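Local coordinates for acyl-CoA dehydrogenase (Thermus thermophilus, PDB 2Z1Q), which probably oxidises saturated acyl-CoA thioesters to their 2,3-dehydroacyl-CoA products with FAD as cofactor, handing the electrons to an acceptor, at residues R40-V43 with E44-L48; P49-E52 with R53-G57; G377-Q380 with E381-I384; L496-A499 with R500-G504. All coordinates share one frame; numbering follows the deposited sequence.

Contact 1: residues R40-V43 with E44-L48; sequences RTFV and EREVL
Phe42 meets Glu46 and Val47 in a local contact along a single helix, residues 30-54 of the N-terminal domain, where one turn widens into a pi-type bulge. Ordinary alpha-helical bonding leads into it: Glu44 N donates to Arg40 O and Arg45 N to Thr41 O, the latter at 3.0 Å. At Phe42 the pattern changes. Its carbonyl O takes two donors, Glu46 N at 2.9 Å from above the carbonyl plane, with a bent N-H...O angle of 141°, and Val47 N at 3.2 Å within that plane. Leu48 N then reaches Val43 O at 2.8 Å, so the last two bonds span five residues instead of four. The Phe42 side chain lies along the same widened turn. With CG anti to the backbone N (chi1 175°), the ring swings toward the C-terminal side, and its CD1 lies 3.6 Å from Glu46 CG. The two side chains cross at about a right angle, while at the far side of the ring CE2 lies 3.5 Å from Val47 CG2. Beyond the contact, Lys68 and Ala69 of helix 62-71 also pack on the ring. Replacing Phe42 with an alanine would probably open a gap beside the Val47 methyl and strip the Glu46 methylenes of their apolar cover. Thr41 stays on the outer side, its OG1 bonded to Arg37 O and its CG2 loosely beside Arg45 CD. The shared carbonyl and the five-residue bonds are consistent with a pi-bulge, which accommodates one extra residue in the turn, with the aromatic ring packed beside it.

Contact 2: residues P49-E52 with R53-G57; sequences PLLE and RMEHG
The C-terminal end of helix 30-54 is the setting in which Leu50 meets Met54 and Arg53, and Glu52 meets His56. Two regular bonds carry the final turns: Met54 N donates to Leu50 O at 3.0 Å with an N-H...O angle of 161°, and Glu55 N donates to Leu51 O at 2.9 Å. Glu55 N also makes a weak bond to Glu52 O. One residue earlier in the series, a water bridges the pair instead, donating a hydrogen bond to Pro49 O (2.9 Å) and accepting one from Arg53 N (3.0 Å). On the buried side, the Met54 chain bends at chi3 (-78°) and curls its methyl back, so that CE sits 3.6 Å from Leu50 CB; Leu65 of helix 62-71 packs on both residues. On the outer side, Leu50 and Arg53 run side by side and point the same way, with Leu50 CD2 at 3.7 Å from Arg53 NH2. That guanidinium has its main polar partner just beyond, in a salt bridge from NH1 to Glu58. Glu52 and His56 also lie alongside each other, their carboxylate and ring planes turned 58° apart. The imidazole CD2 comes within 2.9 Å of Glu52 O, which lies oblique to the ring. His56 N closes the turn on Arg53 O, three residues back, and Gly57 follows with a positive phi that crowds any side chain against the preceding carbonyl. Such a tightening from four-residue to three-residue bonds, followed by glycine, is typical of a helix C terminus unwinding into a loop.

Contact 3: residues G377-Q380 with E381-I384; sequences GYSQ and EYPI
Ser379 and Tyr382 close a type I beta turn, and the same serine meets Glu381 through its side chain. The tight part is the turn itself. Tyr382 N donates to Ser379 O at 3.0 Å, arriving from above the carbonyl plane. Glu381 N donates to Ser379 OG at 3.1 Å with an N-H...O angle of 160°, which makes an ST turn inside the beta turn. The hydroxyl can face that amide because OG stands anti to the backbone N (chi1 170°), and the position also sets it at the edge of the Tyr382 ring, 4.0 Å from CD2. A second close spot lies where Ile384 CG2 packs 3.7 Å from Gly377 CA. The looser side belongs to exposed Glu381: its CB lies 3.5 Å from Ser379 OG, but the extended chain carries the carboxylate away from the turn; Glu381 also packs on Glu220 of the second subunit. Ser379 itself packs on Trp181 of that subunit, and its side chain is about 7 Å from a bound FAD. The turn joins helix 348-372, through the FAD-binding loop that holds Gly375, to helix 383-392, near whose start Pro383 and Ile384 rest on Leu281 and Ala278 of helix 252-288.

Contact 4: residues L496-A499 with R500-G504; sequences LLRA and RRLGG
Arg498 and Leu502 lie side by side and point the same way, as do Leu496 and Arg500, roughly on the other side of helix 476-502. In the first pair, the arginine chain is fully extended from CG to NE, with CG anti to the backbone N (chi1 172°), and Leu502 CD1 settles 3.4 Å from Arg498 NE. The guanidinium is committed to ion pairs, NE with Glu26 and NH2 with Glu317. A leucine in place of Arg498 would probably leave Glu26 and Glu317 without their positive mate. In the second pair, Arg500 bends at chi2 and chi3, which folds NH1 back to 3.2 Å from Leu496 CD2; NH2 and NH1 go on to Asp444 and Glu446. Both pairs belong to the last turns of a helix that gives way at Gly503, the first residue beyond it, whose phi is positive (74°), before the short link into helix 505-528. Leu502 N donates to Arg498 O at 2.7 Å, nearly straight on to the carbonyl, while Gly503 N reaches Ala499 O, also at 2.7 Å, from above the carbonyl plane. Ala499, small and buried, packs against Ala506, Pro507 and Ala510 of the following helix.

Overall arrangement
Contacts 1 and 2 share helix 30-54 and touch each other, Glu44 O lying 3.5 Å from Pro49 CD; the widened turn of the one runs straight into the kink and terminus of the other. Contact 3, about 15 Å from contact 2 between centres, is a loop turn and the one of the four that reaches the second subunit. Contact 4 is remote, its centre about 41 Å from that of contact 2, yet it too ends a helix near a glycine of positive phi. None is wholly core: Phe42, Met54, Ser379 and Ala499 are buried, Arg45, Glu52, Glu381 and Arg500 exposed. Apolar packing marks contact 1, a bridging water contact 2, a serine hydroxyl contact 3, and arginine salt bridges contact 4.

Contact 1: residues R40-V43 with E44-L48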
loop_
_atom_site.group_PDB
_atom_site.type_symbol
_atom_site.label_atom_id
_atom_site.label_comp_id
_atom_site.label_asym_id
_atom_site.label_seq_id
_atom_site.Cartn_x
_atom_site.Cartn_y
_atom_site.Cartn_z
ATOM N N ARG B 40 -24.182 5.627 -13.808
ATOM C CA ARG B 40 -23.040 5.730 -14.708
ATOM C C ARG B 40 -23.129 7.006 -15.550
ATOM O O ARG B 40 -22.109 7.655 -15.814
ATOM C CB ARG B 40 -22.963 4.503 -15.622
ATOM C CG ARG B 40 -22.176 3.319 -15.039
ATOM C CD ARG B 40 -22.195 2.093 -15.961
ATOM N NE ARG B 40 -23.336 1.208 -15.707
ATOM C CZ ARG B 40 -24.126 0.706 -16.655
ATOM N NH1 ARG B 40 -23.909 1.003 -17.933
ATOM N NH2 ARG B 40 -25.137 -0.093 -16.333
ATOM N N THR B 41 -24.344 7.369 -15.954
ATOM C CA THR B 41 -24.548 8.564 -16.763
ATOM C C THR B 41 -24.313 9.809 -15.909
ATOM O O THR B 41 -23.628 10.744 -16.323
ATOM C CB THR B 41 -25.977 8.603 -17.345
ATOM O OG1 THR B 41 -26.233 7.384 -18.050
ATOM C CG2 THR B 41 -26.133 9.774 -18.307
ATOM N N PHE B 42 -24.893 9.800 -14.715
ATOM C CA PHE B 42 -24.753 10.893 -13.761
ATOM C C PHE B 42 -23.285 11.207 -13.481
ATOM O O PHE B 42 -22.900 12.371 -13.374
ATOM C CB PHE B 42 -25.439 10.511 -12.449
ATOM C CG PHE B 42 -25.263 11.525 -11.352
ATOM C CD1 PHE B 42 -25.775 12.811 -11.487
ATOM C CD2 PHE B 42 -24.603 11.185 -10.171
ATOM C CE1 PHE B 42 -25.638 13.742 -10.467
ATOM C CE2 PHE B 42 -24.464 12.114 -9.142
ATOM C CZ PHE B 42 -24.985 13.396 -9.294
ATOM N N VAL B 43 -22.468 10.162 -13.375
ATOM C CA VAL B 43 -21.046 10.318 -13.083
ATOM C C VAL B 43 -20.260 10.874 -14.254
ATOM O O VAL B 43 -19.505 11.839 -14.107
ATOM C CB VAL B 43 -20.422 8.967 -12.662
ATOM C CG1 VAL B 43 -18.913 9.100 -12.488
ATOM C CG2 VAL B 43 -21.061 8.499 -11.380
ATOM N N GLU B 44 -20.431 10.262 -15.416
ATOM C CA GLU B 44 -19.705 10.707 -16.582
ATOM C C GLU B 44 -20.063 12.126 -17.019
ATOM O O GLU B 44 -19.192 12.873 -17.446
ATOM C CB GLU B 44 -19.933 9.738 -17.742
ATOM C CG GLU B 44 -19.173 10.130 -19.005
ATOM C CD GLU B 44 -19.836 9.619 -20.270
ATOM O OE1 GLU B 44 -19.874 8.386 -20.479
ATOM O OE2 GLU B 44 -20.325 10.458 -21.058
ATOM N N ARG B 45 -21.324 12.516 -16.899
ATOM C CA ARG B 45 -21.714 13.841 -17.363
ATOM C C ARG B 45 -21.853 14.946 -16.311
ATOM O O ARG B 45 -21.704 16.122 -16.629
ATOM C CB ARG B 45 -23.025 13.751 -18.143
ATOM C CG ARG B 45 -24.235 13.593 -17.246
ATOM C CD ARG B 45 -25.541 13.703 -18.022
ATOM N NE ARG B 45 -26.699 13.785 -17.133
ATOM C CZ ARG B 45 -27.951 13.952 -17.548
ATOM N NH1 ARG B 45 -28.217 14.054 -18.845
ATOM N NH2 ARG B 45 -28.943 14.026 -16.668
ATOM N N GLU B 46 -22.141 14.572 -15.067
ATOM C CA GLU B 46 -22.317 15.574 -14.015
ATOM C C GLU B 46 -21.139 15.674 -13.045
ATOM O O GLU B 46 -20.485 16.709 -12.953
ATOM C CB GLU B 46 -23.597 15.279 -13.229
ATOM C CG GLU B 46 -24.835 15.053 -14.087
ATOM C CD GLU B 46 -25.391 16.335 -14.687
ATOM O OE1 GLU B 46 -24.689 16.967 -15.503
ATOM O OE2 GLU B 46 -26.539 16.702 -14.345
ATOM N N VAL B 47 -20.867 14.594 -12.328
ATOM C CA VAL B 47 -19.799 14.581 -11.336
ATOM C C VAL B 47 -18.373 14.707 -11.845
ATOM O O VAL B 47 -17.639 15.599 -11.436
ATOM C CB VAL B 47 -19.868 13.314 -10.476
ATOM C CG1 VAL B 47 -18.830 13.391 -9.365
ATOM C CG2 VAL B 47 -21.263 13.160 -9.900
ATOM N N LEU B 48 -17.975 13.803 -12.725
ATOM C CA LEU B 48 -16.624 13.802 -13.264
ATOM C C LEU B 48 -16.158 15.149 -13.829
ATOM O O LEU B 48 -15.023 15.571 -13.601
ATOM C CB LEU B 48 -16.512 12.736 -14.352
ATOM C CG LEU B 48 -15.158 12.047 -14.473
ATOM C CD1 LEU B 48 -14.786 11.461 -13.121
ATOM C CD2 LEU B 48 -15.235 10.953 -15.534
#

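Contact 2: residues P49-E52 with R53-G57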
loop_
_atom_site.group_PDB
_atom_site.type_symbol
_atom_site.label_atom_id
_atom_site.label_comp_id
_atom_site.label_asym_id
_atom_site.label_seq_id
_atom_site.Cartn_x
_atom_site.Cartn_y
_atom_site.Cartn_z
ATOM N N PRO B 49 -17.024 15.826 -14.596
ATOM C CA PRO B 49 -16.664 17.120 -15.181
ATOM C C PRO B 49 -16.284 18.195 -14.153
ATOM O O PRO B 49 -15.556 19.134 -14.468
ATOM C CB PRO B 49 -17.917 17.493 -15.974
ATOM C CG PRO B 49 -18.444 16.150 -16.398
ATOM C CD PRO B 49 -18.298 15.329 -15.145
ATOM N N LEU B 50 -16.773 18.035 -12.926
ATOM C CA LEU B 50 -16.509 18.994 -11.853
ATOM C C LEU B 50 -15.489 18.508 -10.815
ATOM O O LEU B 50 -15.076 19.267 -9.937
ATOM C CB LEU B 50 -17.823 19.333 -11.148
ATOM C CG LEU B 50 -18.948 19.911 -12.011
ATOM C CD1 LEU B 50 -20.194 19.987 -11.153
ATOM C CD2 LEU B 50 -18.576 21.289 -12.559
ATOM N N LEU B 51 -15.082 17.251 -10.923
ATOM C CA LEU B 51 -14.134 16.665 -9.983
ATOM C C LEU B 51 -12.880 17.498 -9.708
ATOM O O LEU B 51 -12.494 17.689 -8.555
ATOM C CB LEU B 51 -13.716 15.280 -10.478
ATOM C CG LEU B 51 -12.839 14.462 -9.531
ATOM C CD1 LEU B 51 -13.438 14.448 -8.118
ATOM C CD2 LEU B 51 -12.714 13.055 -10.095
ATOM N N GLU B 52 -12.245 17.979 -10.773
ATOM C CA GLU B 52 -11.027 18.773 -10.655
ATOM C C GLU B 52 -11.258 20.036 -9.827
ATOM O O GLU B 52 -10.480 20.341 -8.927
ATOM C CB GLU B 52 -10.507 19.147 -12.051
ATOM C CG GLU B 52 -8.988 19.182 -12.184
ATOM C CD GLU B 52 -8.337 17.816 -11.975
ATOM O OE1 GLU B 52 -8.751 16.843 -12.643
ATOM O OE2 GLU B 52 -7.403 17.715 -11.143
ATOM N N ARG B 53 -12.323 20.770 -10.133
ATOM C CA ARG B 53 -12.622 21.994 -9.397
ATOM C C ARG B 53 -12.930 21.701 -7.934
ATOM O O ARG B 53 -12.531 22.454 -7.053
ATOM C CB ARG B 53 -13.805 22.740 -10.029
ATOM C CG ARG B 53 -13.498 23.448 -11.343
ATOM C CD ARG B 53 -14.783 23.909 -12.050
ATOM N NE ARG B 53 -15.566 24.902 -11.307
ATOM C CZ ARG B 53 -16.776 25.314 -11.685
ATOM N NH1 ARG B 53 -17.437 26.222 -10.971
ATOM N NH2 ARG B 53 -17.337 24.803 -12.771
ATOM N N MET B 54 -13.634 20.604 -7.672
ATOM C CA MET B 54 -13.969 20.249 -6.297
ATOM C C MET B 54 -12.736 19.806 -5.515
ATOM O O MET B 54 -12.654 19.998 -4.307
ATOM C CB MET B 54 -15.022 19.151 -6.273
ATOM C CG MET B 54 -16.394 19.634 -6.675
ATOM S SD MET B 54 -17.614 18.333 -6.594
ATOM C CE MET B 54 -17.214 17.496 -8.074
ATOM N N GLU B 55 -11.777 19.214 -6.218
ATOM C CA GLU B 55 -10.558 18.727 -5.590
ATOM C C GLU B 55 -9.610 19.913 -5.355
ATOM O O GLU B 55 -8.536 19.781 -4.763
ATOM C CB GLU B 55 -9.917 17.684 -6.506
ATOM C CG GLU B 55 -8.942 16.757 -5.804
ATOM C CD GLU B 55 -9.516 15.394 -5.425
ATOM O OE1 GLU B 55 -10.684 15.290 -4.984
ATOM O OE2 GLU B 55 -8.768 14.408 -5.553
ATOM N N HIS B 56 -10.040 21.084 -5.808
ATOM C CA HIS B 56 -9.233 22.280 -5.673
ATOM C C HIS B 56 -9.933 23.414 -4.964
ATOM O O HIS B 56 -9.722 24.591 -5.288
ATOM C CB HIS B 56 -8.764 22.731 -7.038
ATOM C CG HIS B 56 -7.719 21.844 -7.622
ATOM N ND1 HIS B 56 -6.442 22.286 -7.892
ATOM C CD2 HIS B 56 -7.750 20.533 -7.966
ATOM C CE1 HIS B 56 -5.731 21.286 -8.383
ATOM N NE2 HIS B 56 -6.501 20.212 -8.437
ATOM N N GLY B 57 -10.781 23.057 -4.006
ATOM C CA GLY B 57 -11.456 24.086 -3.253
ATOM C C GLY B 57 -12.958 24.194 -3.334
ATOM O O GLY B 57 -13.611 24.200 -2.279
HETATM O O HOH W 1 -13.546 20.420 -12.835
#

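Contact 3: residues G377-Q380 with E381-I384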
loop_
_atom_site.group_PDB
_atom_site.type_symbol
_atom_site.label_atom_id
_atom_site.label_comp_id
_atom_site.label_asym_id
_atom_site.label_seq_id
_atom_site.Cartn_x
_atom_site.Cartn_y
_atom_site.Cartn_z
ATOM N N GLY B 377 2.338 7.141 -12.559
ATOM C CA GLY B 377 1.359 6.781 -11.557
ATOM C C GLY B 377 1.558 7.644 -10.319
ATOM O O GLY B 377 0.730 7.651 -9.422
ATOM N N TYR B 378 2.674 8.370 -10.289
ATOM C CA TYR B 378 3.014 9.241 -9.163
ATOM C C TYR B 378 2.653 10.692 -9.508
ATOM O O TYR B 378 2.888 11.609 -8.710
ATOM C CB TYR B 378 4.523 9.138 -8.879
ATOM C CG TYR B 378 4.931 9.510 -7.462
ATOM C CD1 TYR B 378 4.588 8.694 -6.379
ATOM C CD2 TYR B 378 5.653 10.683 -7.197
ATOM C CE1 TYR B 378 4.944 9.032 -5.077
ATOM C CE2 TYR B 378 6.016 11.027 -5.905
ATOM C CZ TYR B 378 5.658 10.198 -4.847
ATOM O OH TYR B 378 6.005 10.546 -3.561
ATOM N N SER B 379 2.080 10.880 -10.695
ATOM C CA SER B 379 1.715 12.202 -11.197
ATOM C C SER B 379 0.250 12.581 -11.009
ATOM O O SER B 379 -0.646 11.812 -11.359
ATOM C CB SER B 379 2.051 12.294 -12.686
ATOM O OG SER B 379 1.504 13.473 -13.254
ATOM N N GLN B 380 0.008 13.786 -10.502
ATOM C CA GLN B 380 -1.364 14.230 -10.284
ATOM C C GLN B 380 -2.148 14.361 -11.586
ATOM O O GLN B 380 -3.361 14.530 -11.550
ATOM C CB GLN B 380 -1.421 15.575 -9.533
ATOM C CG GLN B 380 -0.702 15.567 -8.195
ATOM C CD GLN B 380 -1.025 16.779 -7.309
ATOM O OE1 GLN B 380 -0.278 17.089 -6.375
ATOM N NE2 GLN B 380 -2.142 17.457 -7.592
ATOM N N GLU B 381 -1.463 14.287 -12.727
ATOM C CA GLU B 381 -2.141 14.392 -14.024
ATOM C C GLU B 381 -2.836 13.093 -14.417
ATOM O O GLU B 381 -3.677 13.076 -15.307
ATOM C CB GLU B 381 -1.149 14.768 -15.130
ATOM C CG GLU B 381 -0.690 16.212 -15.112
ATOM C CD GLU B 381 0.319 16.508 -16.212
ATOM O OE1 GLU B 381 0.063 16.131 -17.380
ATOM O OE2 GLU B 381 1.366 17.123 -15.912
ATOM N N TYR B 382 -2.469 11.994 -13.771
ATOM C CA TYR B 382 -3.078 10.706 -14.074
ATOM C C TYR B 382 -4.030 10.312 -12.954
ATOM O O TYR B 382 -3.651 10.312 -11.779
ATOM C CB TYR B 382 -1.994 9.644 -14.252
ATOM C CG TYR B 382 -1.200 9.819 -15.523
ATOM C CD1 TYR B 382 -1.423 8.997 -16.631
ATOM C CD2 TYR B 382 -0.242 10.818 -15.627
ATOM C CE1 TYR B 382 -0.699 9.176 -17.813
ATOM C CE2 TYR B 382 0.486 11.007 -16.802
ATOM C CZ TYR B 382 0.256 10.186 -17.886
ATOM O OH TYR B 382 1.016 10.379 -19.020
ATOM N N PRO B 383 -5.280 9.960 -13.300
ATOM C CA PRO B 383 -6.295 9.569 -12.318
ATOM C C PRO B 383 -5.882 8.441 -11.367
ATOM O O PRO B 383 -6.367 8.378 -10.237
ATOM C CB PRO B 383 -7.484 9.161 -13.191
ATOM C CG PRO B 383 -7.288 9.952 -14.430
ATOM C CD PRO B 383 -5.809 9.850 -14.667
ATOM N N ILE B 384 -4.995 7.560 -11.820
ATOM C CA ILE B 384 -4.564 6.442 -10.980
ATOM C C ILE B 384 -3.890 6.949 -9.710
ATOM O O ILE B 384 -3.925 6.294 -8.674
ATOM C CB ILE B 384 -3.604 5.463 -11.741
ATOM C CG1 ILE B 384 -3.435 4.163 -10.941
ATOM C CG2 ILE B 384 -2.222 6.108 -11.968
ATOM C CD1 ILE B 384 -4.750 3.439 -10.630
#

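Contact 4: residues L496-A499 with R500-G504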
loop_
_atom_site.group_PDB
_atom_site.type_symbol
_atom_site.label_atom_id
_atom_site.label_comp_id
_atom_site.label_asym_id
_atom_site.label_seq_id
_atom_site.Cartn_x
_atom_site.Cartn_y
_atom_site.Cartn_z
ATOM N N LEU B 496 -16.532 -19.369 -6.290
ATOM C CA LEU B 496 -16.625 -20.670 -6.957
ATOM C C LEU B 496 -18.042 -21.011 -7.391
ATOM O O LEU B 496 -18.264 -21.434 -8.523
ATOM C CB LEU B 496 -16.083 -21.771 -6.038
ATOM C CG LEU B 496 -14.687 -22.315 -6.366
ATOM C CD1 LEU B 496 -14.054 -22.912 -5.118
ATOM C CD2 LEU B 496 -14.788 -23.359 -7.478
ATOM N N LEU B 497 -18.998 -20.828 -6.489
ATOM C CA LEU B 497 -20.388 -21.125 -6.811
ATOM C C LEU B 497 -20.878 -20.278 -7.974
ATOM O O LEU B 497 -21.698 -20.730 -8.767
ATOM C CB LEU B 497 -21.277 -20.895 -5.588
ATOM C CG LEU B 497 -21.004 -21.817 -4.398
ATOM C CD1 LEU B 497 -21.947 -21.491 -3.259
ATOM C CD2 LEU B 497 -21.173 -23.263 -4.823
ATOM N N ARG B 498 -20.380 -19.050 -8.083
ATOM C CA ARG B 498 -20.799 -18.178 -9.175
ATOM C C ARG B 498 -20.138 -18.624 -10.480
ATOM O O ARG B 498 -20.759 -18.575 -11.542
ATOM C CB ARG B 498 -20.448 -16.714 -8.870
ATOM C CG ARG B 498 -20.676 -15.730 -10.033
ATOM C CD ARG B 498 -20.225 -14.310 -9.677
ATOM N NE ARG B 498 -20.296 -13.391 -10.817
ATOM C CZ ARG B 498 -19.815 -12.147 -10.819
ATOM N NH1 ARG B 498 -19.937 -11.396 -11.910
ATOM N NH2 ARG B 498 -19.210 -11.650 -9.741
ATOM N N ALA B 499 -18.886 -19.066 -10.397
ATOM C CA ALA B 499 -18.162 -19.506 -11.581
ATOM C C ALA B 499 -18.858 -20.694 -12.269
ATOM O O ALA B 499 -18.789 -20.841 -13.490
ATOM C CB ALA B 499 -16.732 -19.885 -11.215
ATOM N N ARG B 500 -19.518 -21.528 -11.462
ATOM C CA ARG B 500 -20.237 -22.707 -11.953
ATOM C C ARG B 500 -21.437 -22.314 -12.810
ATOM O O ARG B 500 -21.724 -22.949 -13.825
ATOM C CB ARG B 500 -20.702 -23.569 -10.767
ATOM C CG ARG B 500 -19.562 -24.241 -10.004
ATOM C CD ARG B 500 -18.849 -25.270 -10.873
ATOM N NE ARG B 500 -17.417 -25.368 -10.592
ATOM C CZ ARG B 500 -16.895 -25.802 -9.449
ATOM N NH1 ARG B 500 -15.576 -25.848 -9.302
ATOM N NH2 ARG B 500 -17.682 -26.195 -8.458
ATOM N N ARG B 501 -22.133 -21.263 -12.392
ATOM C CA ARG B 501 -23.287 -20.773 -13.130
ATOM C C ARG B 501 -22.830 -19.914 -14.290
ATOM O O ARG B 501 -23.276 -20.078 -15.420
ATOM C CB ARG B 501 -24.157 -19.935 -12.218
ATOM C CG ARG B 501 -24.635 -20.680 -11.008
ATOM C CD ARG B 501 -25.343 -19.726 -10.110
ATOM N NE ARG B 501 -26.364 -19.004 -10.853
ATOM C CZ ARG B 501 -27.015 -17.947 -10.385
ATOM N NH1 ARG B 501 -27.935 -17.351 -11.130
ATOM N NH2 ARG B 501 -26.738 -17.482 -9.173
ATOM N N LEU B 502 -21.923 -18.992 -13.990
ATOM C CA LEU B 502 -21.394 -18.058 -14.974
ATOM C C LEU B 502 -20.590 -18.741 -16.074
ATOM O O LEU B 502 -20.851 -18.549 -17.258
ATOM C CB LEU B 502 -20.514 -17.033 -14.268
ATOM C CG LEU B 502 -20.491 -15.606 -14.810
ATOM C CD1 LEU B 502 -19.605 -14.767 -13.902
ATOM C CD2 LEU B 502 -19.988 -15.571 -16.246
ATOM N N GLY B 503 -19.600 -19.527 -15.668
ATOM C CA GLY B 503 -18.760 -20.220 -16.626
ATOM C C GLY B 503 -17.777 -19.290 -17.313
ATOM O O GLY B 503 -17.690 -18.099 -17.002
ATOM N N GLY B 504 -17.024 -19.841 -18.257
ATOM C CA GLY B 504 -16.057 -19.044 -18.986
ATOM C C GLY B 504 -14.804 -18.747 -18.191
ATOM O O GLY B 504 -14.177 -19.650 -17.630
#